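Local coordinates for Spermidine/putrescine ABC transporter, periplasmic binding protein (Treponema pallidum, PDB 2V84), which probably binds polyamines such as spermidine and putrescine in the periplasm, acting as the receptor of an ABC-type uptake system, at residues D62-L67 / S85-K90; H91-I96 / S259-K264. All coordinates share one frame; numbering follows the deposited sequence.

Interaction 1: D62-L67 / S85-K90; sequences DMFAKL and SIMKRK
Phe64 and Met87 have the nearest pair of CA atoms, 8.3 Å apart, between two helical segments that run in nearly the same direction. The short axes of 62-67 and 85-89 diverge by only 14° but come no closer than 12.3 Å, so long side chains must span the interval. Met87 does most of this. Its CG lies 3.8 Å from Phe64 CD1 and near the plane of the ring, meeting the edge as the two side chains slide past each other in opposite directions. Phe64 reaches across because its CG is anti to the backbone N (chi1 179°). Further round the rim, Lys90 CD sits in the ring plane 3.8 Å from Phe64 CZ, an aliphatic contact made by a chain crossing the phenyl at about a right angle. Ile86 CG2 touches Phe64 CE1 obliquely at 4.0 Å. On the buried side, Met63 and Met87 extend toward each other tip to tip, with Met63 SD 3.5 Å from Met87 CE. Met63 also rests on Val77 of strand 76-77, which ties this seam of apolar side chains and the aliphatic part of Lys90 to the parallel sheet. Near-parallel helices packed beside parallel strands fit the alpha/beta lobe of a periplasmic solute-binding protein; Ile86 lies about 7 Å, side chain to side chain, from Arg167, a predicted spermidine-binding residue.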
ATOM      1  N   ASP A  62      -1.787   3.004 -13.860  1.00 35.60           N
ATOM      2  CA  ASP A  62      -3.083   3.164 -14.548  1.00 35.75           C
ATOM      3  C   ASP A  62      -3.827   4.455 -14.139  1.00 35.70           C
ATOM      4  O   ASP A  62      -4.337   5.193 -14.984  1.00 36.04           O
ATOM      5  CB  ASP A  62      -3.974   1.959 -14.228  1.00 36.20           C
ATOM      6  CG  ASP A  62      -3.613   0.725 -15.027  1.00 36.52           C
ATOM      7  OD1 ASP A  62      -2.905   0.845 -16.056  1.00 38.44           O
ATOM      8  OD2 ASP A  62      -4.047  -0.380 -14.622  1.00 39.23           O
ATOM      9  N   MET A  63      -3.897   4.696 -12.828  1.00 35.79           N
ATOM     10  CA  MET A  63      -4.430   5.931 -12.270  1.00 35.69           C
ATOM     11  C   MET A  63      -3.716   7.099 -12.892  1.00 35.87           C
ATOM     12  O   MET A  63      -4.361   8.045 -13.360  1.00 36.38           O
ATOM     13  CB  MET A  63      -4.204   5.968 -10.757  1.00 35.16           C
ATOM     14  CG  MET A  63      -4.528   7.313 -10.105  1.00 34.96           C
ATOM     15  SD  MET A  63      -3.225   8.582 -10.156  1.00 33.87           S
ATOM     16  CE  MET A  63      -2.010   7.799  -9.089  1.00 30.76           C
ATOM     17  N   PHE A  64      -2.382   7.036 -12.884  1.00 36.00           N
ATOM     18  CA  PHE A  64      -1.558   8.153 -13.340  1.00 36.35           C
ATOM     19  C   PHE A  64      -1.915   8.485 -14.773  1.00 36.95           C
ATOM     20  O   PHE A  64      -2.036   9.657 -15.124  1.00 36.57           O
ATOM     21  CB  PHE A  64      -0.062   7.831 -13.209  1.00 36.25           C
ATOM     22  CG  PHE A  64       0.835   8.925 -13.691  1.00 35.82           C
ATOM     23  CD1 PHE A  64       1.266   9.924 -12.820  1.00 36.05           C
ATOM     24  CD2 PHE A  64       1.229   8.984 -15.032  1.00 37.26           C
ATOM     25  CE1 PHE A  64       2.089  10.956 -13.264  1.00 36.30           C
ATOM     26  CE2 PHE A  64       2.048  10.011 -15.487  1.00 36.63           C
ATOM     27  CZ  PHE A  64       2.475  11.006 -14.606  1.00 37.10           C
ATOM     28  N   ALA A  65      -2.092   7.435 -15.584  1.00 38.19           N
ATOM     29  CA  ALA A  65      -2.414   7.561 -17.011  1.00 38.71           C
ATOM     30  C   ALA A  65      -3.677   8.350 -17.283  1.00 39.39           C
ATOM     31  O   ALA A  65      -3.746   9.106 -18.255  1.00 39.85           O
ATOM     32  CB  ALA A  65      -2.539   6.197 -17.632  1.00 38.67           C
ATOM     33  N   LYS A  66      -4.691   8.164 -16.447  1.00 39.87           N
ATOM     34  CA  LYS A  66      -5.937   8.913 -16.608  1.00 40.67           C
ATOM     35  C   LYS A  66      -5.770  10.372 -16.214  1.00 40.98           C
ATOM     36  O   LYS A  66      -6.454  11.253 -16.753  1.00 41.06           O
ATOM     37  CB  LYS A  66      -7.050   8.261 -15.801  1.00 40.59           C
ATOM     38  CG  LYS A  66      -8.401   8.296 -16.481  1.00 41.61           C
ATOM     39  CD  LYS A  66      -9.042   6.936 -16.354  1.00 41.32           C
ATOM     40  CE  LYS A  66     -10.537   6.994 -16.530  1.00 41.54           C
ATOM     41  NZ  LYS A  66     -11.149   5.742 -15.997  1.00 43.34           N
ATOM     42  N   LEU A  67      -4.844  10.620 -15.290  0.50 40.93           N
ATOM     43  CA  LEU A  67      -4.602  11.958 -14.754  0.50 40.95           C
ATOM     44  C   LEU A  67      -3.423  12.667 -15.428  0.50 41.47           C
ATOM     45  O   LEU A  67      -3.091  13.806 -15.083  0.50 41.46           O
ATOM     46  CB  LEU A  67      -4.412  11.892 -13.234  0.50 40.33           C
ATOM     47  CG  LEU A  67      -5.696  11.847 -12.401  0.50 39.36           C
ATOM     48  CD1 LEU A  67      -6.508  10.577 -12.603  0.50 36.90           C
ATOM     49  CD2 LEU A  67      -5.351  12.020 -10.937  0.50 37.99           C
ATOM     50  N   SER A  85       4.684  12.547  -4.906  1.00 28.68           N
ATOM     51  CA  SER A  85       5.877  13.336  -5.204  1.00 30.16           C
ATOM     52  C   SER A  85       6.082  13.526  -6.715  1.00 30.54           C
ATOM     53  O   SER A  85       6.307  14.651  -7.186  1.00 31.04           O
ATOM     54  CB  SER A  85       7.096  12.717  -4.524  1.00 29.43           C
ATOM     55  OG  SER A  85       8.317  13.335  -4.938  1.00 33.23           O
ATOM     56  N   ILE A  86       5.968  12.436  -7.474  1.00 32.12           N
ATOM     57  CA  ILE A  86       5.996  12.484  -8.952  1.00 32.93           C
ATOM     58  C   ILE A  86       4.974  13.471  -9.499  1.00 33.82           C
ATOM     59  O   ILE A  86       5.301  14.311 -10.361  1.00 34.11           O
ATOM     60  CB  ILE A  86       5.722  11.068  -9.595  1.00 33.13           C
ATOM     61  CG1 ILE A  86       6.893  10.113  -9.356  1.00 32.91           C
ATOM     62  CG2 ILE A  86       5.428  11.189 -11.086  1.00 33.95           C
ATOM     63  CD1 ILE A  86       6.533   8.607  -9.442  1.00 32.58           C
ATOM     64  N   MET A  87       3.740  13.373  -9.001  1.00 34.19           N
ATOM     65  CA  MET A  87       2.632  14.183  -9.530  1.00 35.44           C
ATOM     66  C   MET A  87       2.692  15.652  -9.122  1.00 34.65           C
ATOM     67  O   MET A  87       2.221  16.516  -9.870  1.00 35.10           O
ATOM     68  CB  MET A  87       1.279  13.596  -9.144  1.00 34.53           C
ATOM     69  CG  MET A  87       1.014  12.244  -9.795  1.00 36.92           C
ATOM     70  SD  MET A  87      -0.324  11.437  -8.926  1.00 38.74           S
ATOM     71  CE  MET A  87      -1.615  11.728 -10.112  1.00 39.51           C
ATOM     72  N   LYS A  88       3.269  15.930  -7.955  1.00 34.47           N
ATOM     73  CA  LYS A  88       3.574  17.316  -7.572  1.00 35.22           C
ATOM     74  C   LYS A  88       4.553  17.987  -8.551  1.00 35.59           C
ATOM     75  O   LYS A  88       4.340  19.128  -8.984  1.00 35.32           O
ATOM     76  CB  LYS A  88       4.120  17.375  -6.140  1.00 35.21           C
ATOM     77  CG  LYS A  88       3.056  17.603  -5.084  1.00 34.57           C
ATOM     78  CD  LYS A  88       3.620  17.474  -3.689  1.00 35.17           C
ATOM     79  CE  LYS A  88       4.322  18.739  -3.241  1.00 35.19           C
ATOM     80  NZ  LYS A  88       4.512  18.717  -1.764  1.00 36.84           N
ATOM     81  N   ARG A  89       5.618  17.277  -8.919  1.00 36.28           N
ATOM     82  CA  ARG A  89       6.639  17.868  -9.800  1.00 37.14           C
ATOM     83  C   ARG A  89       6.143  18.070 -11.233  1.00 36.96           C
ATOM     84  O   ARG A  89       6.583  18.997 -11.938  1.00 37.07           O
ATOM     85  CB  ARG A  89       7.908  17.031  -9.795  1.00 38.05           C
ATOM     86  CG  ARG A  89       8.515  16.824  -8.406  1.00 39.64           C
ATOM     87  CD  ARG A  89       9.946  16.383  -8.539  1.00 42.45           C
ATOM     88  NE  ARG A  89      10.059  15.179  -9.351  1.00 42.99           N
ATOM     89  CZ  ARG A  89      10.452  14.020  -8.864  1.00 44.04           C
ATOM     90  NH1 ARG A  89      10.775  13.940  -7.583  1.00 45.57           N
ATOM     91  NH2 ARG A  89      10.529  12.944  -9.641  1.00 44.96           N
ATOM     92  N   LYS A  90       5.228  17.198 -11.646  1.00 36.68           N
ATOM     93  CA  LYS A  90       4.559  17.281 -12.938  1.00 36.11           C
ATOM     94  C   LYS A  90       3.352  18.203 -12.894  1.00 35.31           C
ATOM     95  O   LYS A  90       2.668  18.376 -13.901  1.00 35.52           O
ATOM     96  CB  LYS A  90       4.121  15.883 -13.394  1.00 36.51           C
ATOM     97  CG  LYS A  90       5.246  14.999 -13.892  1.00 38.03           C
ATOM     98  CD  LYS A  90       4.749  14.030 -14.973  1.00 40.05           C
ATOM     99  CE  LYS A  90       5.913  13.351 -15.684  1.00 42.22           C
ATOM    100  NZ  LYS A  90       5.585  12.993 -17.098  1.00 42.03           N
TER

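Interaction 2: H91-I96 / S259-K264; sequences HLLEKI and SFCIPK
Pro263 O sits over one face of the Glu94 carboxylate, 3.7 Å from its CD, and Ile262 CG2 lies on the same side of that plane; the phenyl ring of Phe260 instead turns away to meet Tyr127 and, edge-to-face, Phe279. Glu94 lies along the backbone of the other segment: its CG is 3.6 Å from Lys264 CA, and OE2 approaches the same CA. Its other oxygen, OE1, rests 3.7 Å from Ile262 CG2, the two side chains crossing at about a right angle. An extended chain beyond CG carries the carboxylate to its polar partners, Arg269 in a salt bridge through OE1 and the backbone N of Gly265 through OE2. Leu93 and Pro263 form an antiparallel non-hydrogen-bonded pair flanked by two backbone hydrogen bonds. Glu94 N donates to Ile262 O at 2.8 Å, almost in line with the carbonyl (C=O...N 171°). Lys264 N donates to Leu92 O at 2.9 Å, but from 34° outside the carbonyl plane. Beyond this pair the strands part, and a water accepts from Ile262 N and lies 2.8 Å from Glu94 O, to which it can donate. Apolar contacts border the ladder: Leu93 CD2 meets Cys261 CB at 3.8 Å, and Ile96 CG1 meets Ile262 CD1 at 4.0 Å as their side chains cross obliquely. His91, with positive phi (61°), closes helix 81-89 in a Schellman motif and turns the chain into this short ribbon. Two direct bonds and a water thus link the backbones of a short, weakly bonded two-stranded sheet, while the two-point grip on the Glu94 carboxylate probably stabilises its negative charge and fixes its rotation.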
ATOM      1  N   HIS A  91       3.089  18.781 -11.718  1.00 34.49           N
ATOM      2  CA  HIS A  91       2.018  19.769 -11.512  1.00 33.59           C
ATOM      3  C   HIS A  91       0.625  19.238 -11.811  1.00 32.74           C
ATOM      4  O   HIS A  91      -0.190  19.930 -12.414  1.00 32.25           O
ATOM      5  CB  HIS A  91       2.290  21.034 -12.327  1.00 33.45           C
ATOM      6  CG  HIS A  91       3.654  21.595 -12.112  1.00 34.40           C
ATOM      7  ND1 HIS A  91       4.000  22.287 -10.970  1.00 36.17           N
ATOM      8  CD2 HIS A  91       4.762  21.572 -12.892  1.00 35.48           C
ATOM      9  CE1 HIS A  91       5.259  22.678 -11.061  1.00 35.14           C
ATOM     10  NE2 HIS A  91       5.745  22.252 -12.216  1.00 36.45           N
ATOM     11  N   LEU A  92       0.362  18.012 -11.364  1.00 31.53           N
ATOM     12  CA  LEU A  92      -0.886  17.323 -11.674  1.00 30.87           C
ATOM     13  C   LEU A  92      -1.971  17.440 -10.614  1.00 30.26           C
ATOM     14  O   LEU A  92      -3.102  16.985 -10.835  1.00 29.49           O
ATOM     15  CB  LEU A  92      -0.607  15.844 -11.962  1.00 30.33           C
ATOM     16  CG  LEU A  92      -0.519  15.396 -13.420  1.00 30.37           C
ATOM     17  CD1 LEU A  92       0.104  16.443 -14.333  1.00 30.78           C
ATOM     18  CD2 LEU A  92       0.242  14.088 -13.480  1.00 26.53           C
ATOM     19  N   LEU A  93      -1.623  18.075  -9.489  1.00 29.95           N
ATOM     20  CA  LEU A  93      -2.455  18.083  -8.292  1.00 29.17           C
ATOM     21  C   LEU A  93      -2.791  19.496  -7.858  1.00 28.68           C
ATOM     22  O   LEU A  93      -2.006  20.429  -8.085  1.00 29.00           O
ATOM     23  CB  LEU A  93      -1.743  17.343  -7.143  1.00 28.95           C
ATOM     24  CG  LEU A  93      -1.378  15.877  -7.418  1.00 29.53           C
ATOM     25  CD1 LEU A  93      -0.701  15.255  -6.204  1.00 29.28           C
ATOM     26  CD2 LEU A  93      -2.615  15.080  -7.834  1.00 28.46           C
ATOM     27  N   GLU A  94      -3.954  19.656  -7.225  1.00 27.64           N
ATOM     28  CA  GLU A  94      -4.393  20.990  -6.758  1.00 26.67           C
ATOM     29  C   GLU A  94      -4.131  21.132  -5.289  1.00 26.10           C
ATOM     30  O   GLU A  94      -4.176  20.133  -4.572  1.00 24.18           O
ATOM     31  CB  GLU A  94      -5.881  21.200  -7.009  1.00 27.50           C
ATOM     32  CG  GLU A  94      -6.205  21.176  -8.485  1.00 27.06           C
ATOM     33  CD  GLU A  94      -7.570  21.716  -8.810  1.00 31.66           C
ATOM     34  OE1 GLU A  94      -8.382  21.906  -7.889  1.00 34.31           O
ATOM     35  OE2 GLU A  94      -7.839  21.959 -10.007  1.00 34.40           O
ATOM     36  N   LYS A  95      -3.822  22.356  -4.861  1.00 24.85           N
ATOM     37  CA  LYS A  95      -3.679  22.644  -3.423  1.00 25.52           C
ATOM     38  C   LYS A  95      -4.974  22.313  -2.698  1.00 25.81           C
ATOM     39  O   LYS A  95      -6.068  22.545  -3.211  1.00 26.79           O
ATOM     40  CB  LYS A  95      -3.260  24.116  -3.188  1.00 24.05           C
ATOM     41  CG  LYS A  95      -1.821  24.403  -3.641  1.00 23.83           C
ATOM     42  CD  LYS A  95      -1.347  25.807  -3.231  1.00 25.30           C
ATOM     43  CE  LYS A  95       0.093  26.070  -3.714  1.00 23.96           C
ATOM     44  NZ  LYS A  95       0.539  27.426  -3.302  1.00 29.01           N
ATOM     45  N   ILE A  96      -4.837  21.773  -1.495  1.00 26.48           N
ATOM     46  CA  ILE A  96      -5.958  21.407  -0.652  1.00 26.33           C
ATOM     47  C   ILE A  96      -6.165  22.506   0.386  1.00 27.19           C
ATOM     48  O   ILE A  96      -5.202  23.072   0.897  1.00 26.65           O
ATOM     49  CB  ILE A  96      -5.696  20.030   0.027  1.00 26.23           C
ATOM     50  CG1 ILE A  96      -5.649  18.950  -1.069  1.00 25.14           C
ATOM     51  CG2 ILE A  96      -6.772  19.719   1.066  1.00 26.08           C
ATOM     52  CD1 ILE A  96      -5.345  17.524  -0.588  1.00 25.37           C
ATOM     53  N   SER A 259      -2.704   8.370  -0.096  1.00 23.47           N
ATOM     54  CA  SER A 259      -3.222   9.709   0.272  1.00 23.60           C
ATOM     55  C   SER A 259      -4.352  10.108  -0.624  1.00 23.94           C
ATOM     56  O   SER A 259      -4.344   9.726  -1.783  1.00 24.43           O
ATOM     57  CB  SER A 259      -2.150  10.775   0.058  1.00 23.48           C
ATOM     58  OG  SER A 259      -1.135  10.628   1.020  1.00 25.96           O
ATOM     59  N   PHE A 260      -5.281  10.919  -0.114  1.00 24.25           N
ATOM     60  CA  PHE A 260      -6.230  11.652  -0.945  1.00 24.02           C
ATOM     61  C   PHE A 260      -5.519  12.816  -1.612  1.00 24.76           C
ATOM     62  O   PHE A 260      -4.789  13.593  -0.965  1.00 23.91           O
ATOM     63  CB  PHE A 260      -7.344  12.296  -0.121  1.00 24.53           C
ATOM     64  CG  PHE A 260      -8.338  11.333   0.490  1.00 21.58           C
ATOM     65  CD1 PHE A 260      -9.327  10.737  -0.279  1.00 24.80           C
ATOM     66  CD2 PHE A 260      -8.313  11.091   1.865  1.00 23.77           C
ATOM     67  CE1 PHE A 260     -10.278   9.884   0.286  1.00 24.04           C
ATOM     68  CE2 PHE A 260      -9.274  10.253   2.447  1.00 22.76           C
ATOM     69  CZ  PHE A 260     -10.256   9.649   1.659  1.00 25.46           C
ATOM     70  N   CYS A 261      -5.765  12.962  -2.911  1.00 24.82           N
ATOM     71  CA  CYS A 261      -5.285  14.121  -3.644  1.00 25.31           C
ATOM     72  C   CYS A 261      -6.417  14.649  -4.494  1.00 25.47           C
ATOM     73  O   CYS A 261      -7.326  13.886  -4.874  1.00 24.89           O
ATOM     74  CB  CYS A 261      -4.095  13.742  -4.542  1.00 25.86           C
ATOM     75  SG  CYS A 261      -2.681  13.158  -3.627  1.00 26.75           S
ATOM     76  N   ILE A 262      -6.362  15.947  -4.804  1.00 24.57           N
ATOM     77  CA  ILE A 262      -7.383  16.528  -5.662  1.00 25.29           C
ATOM     78  C   ILE A 262      -6.773  16.735  -7.053  1.00 26.86           C
ATOM     79  O   ILE A 262      -5.851  17.546  -7.204  1.00 27.40           O
ATOM     80  CB  ILE A 262      -7.923  17.863  -5.067  1.00 25.72           C
ATOM     81  CG1 ILE A 262      -8.729  17.607  -3.776  1.00 24.32           C
ATOM     82  CG2 ILE A 262      -8.756  18.619  -6.127  1.00 24.95           C
ATOM     83  CD1 ILE A 262      -9.088  18.904  -3.026  1.00 23.88           C
ATOM     84  N   PRO A 263      -7.267  15.989  -8.079  1.00 27.62           N
ATOM     85  CA  PRO A 263      -6.662  16.126  -9.413  1.00 28.41           C
ATOM     86  C   PRO A 263      -6.822  17.524 -10.000  1.00 28.91           C
ATOM     87  O   PRO A 263      -7.849  18.158  -9.781  1.00 29.31           O
ATOM     88  CB  PRO A 263      -7.461  15.127 -10.268  1.00 28.66           C
ATOM     89  CG  PRO A 263      -7.982  14.117  -9.287  1.00 26.96           C
ATOM     90  CD  PRO A 263      -8.350  14.989  -8.088  1.00 27.83           C
ATOM     91  N   LYS A 264      -5.829  17.978 -10.762  1.00 29.66           N
ATOM     92  CA  LYS A 264      -5.960  19.224 -11.520  1.00 30.74           C
ATOM     93  C   LYS A 264      -7.255  19.198 -12.323  1.00 31.05           C
ATOM     94  O   LYS A 264      -7.581  18.184 -12.954  1.00 31.76           O
ATOM     95  CB  LYS A 264      -4.762  19.456 -12.446  1.00 30.35           C
ATOM     96  CG  LYS A 264      -4.908  20.701 -13.315  1.00 31.67           C
ATOM     97  CD  LYS A 264      -3.811  20.830 -14.353  1.00 32.12           C
ATOM     98  CE  LYS A 264      -4.175  21.898 -15.357  1.00 32.38           C
ATOM     99  NZ  LYS A 264      -2.998  22.736 -15.697  1.00 34.40           N
TER
HETATM  100  O   HOH W   1      -4.173  17.363  -4.489  1.00 28.43           O

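How the interactions relate
Interaction 1 closes before interaction 2 opens along the chain, yet their centres are only 9 Å apart, on the same side of the molecule's centre. Helix 81-89 leads directly into strand 93-94, and Met87 O probably accepts a hydrogen bond from Leu92 N at this junction. Leu92 also bridges the contacts: its CD2 packs 3.6 Å from Phe64 CE1. Strand 76-77 is a shared neighbour of both contacts. Together they join the early helices to a chain segment that returns more than 160 residues later, so both probably belong to the same alpha/beta lobe, which the chain leaves and re-enters as in other two-lobed periplasmic binding proteins.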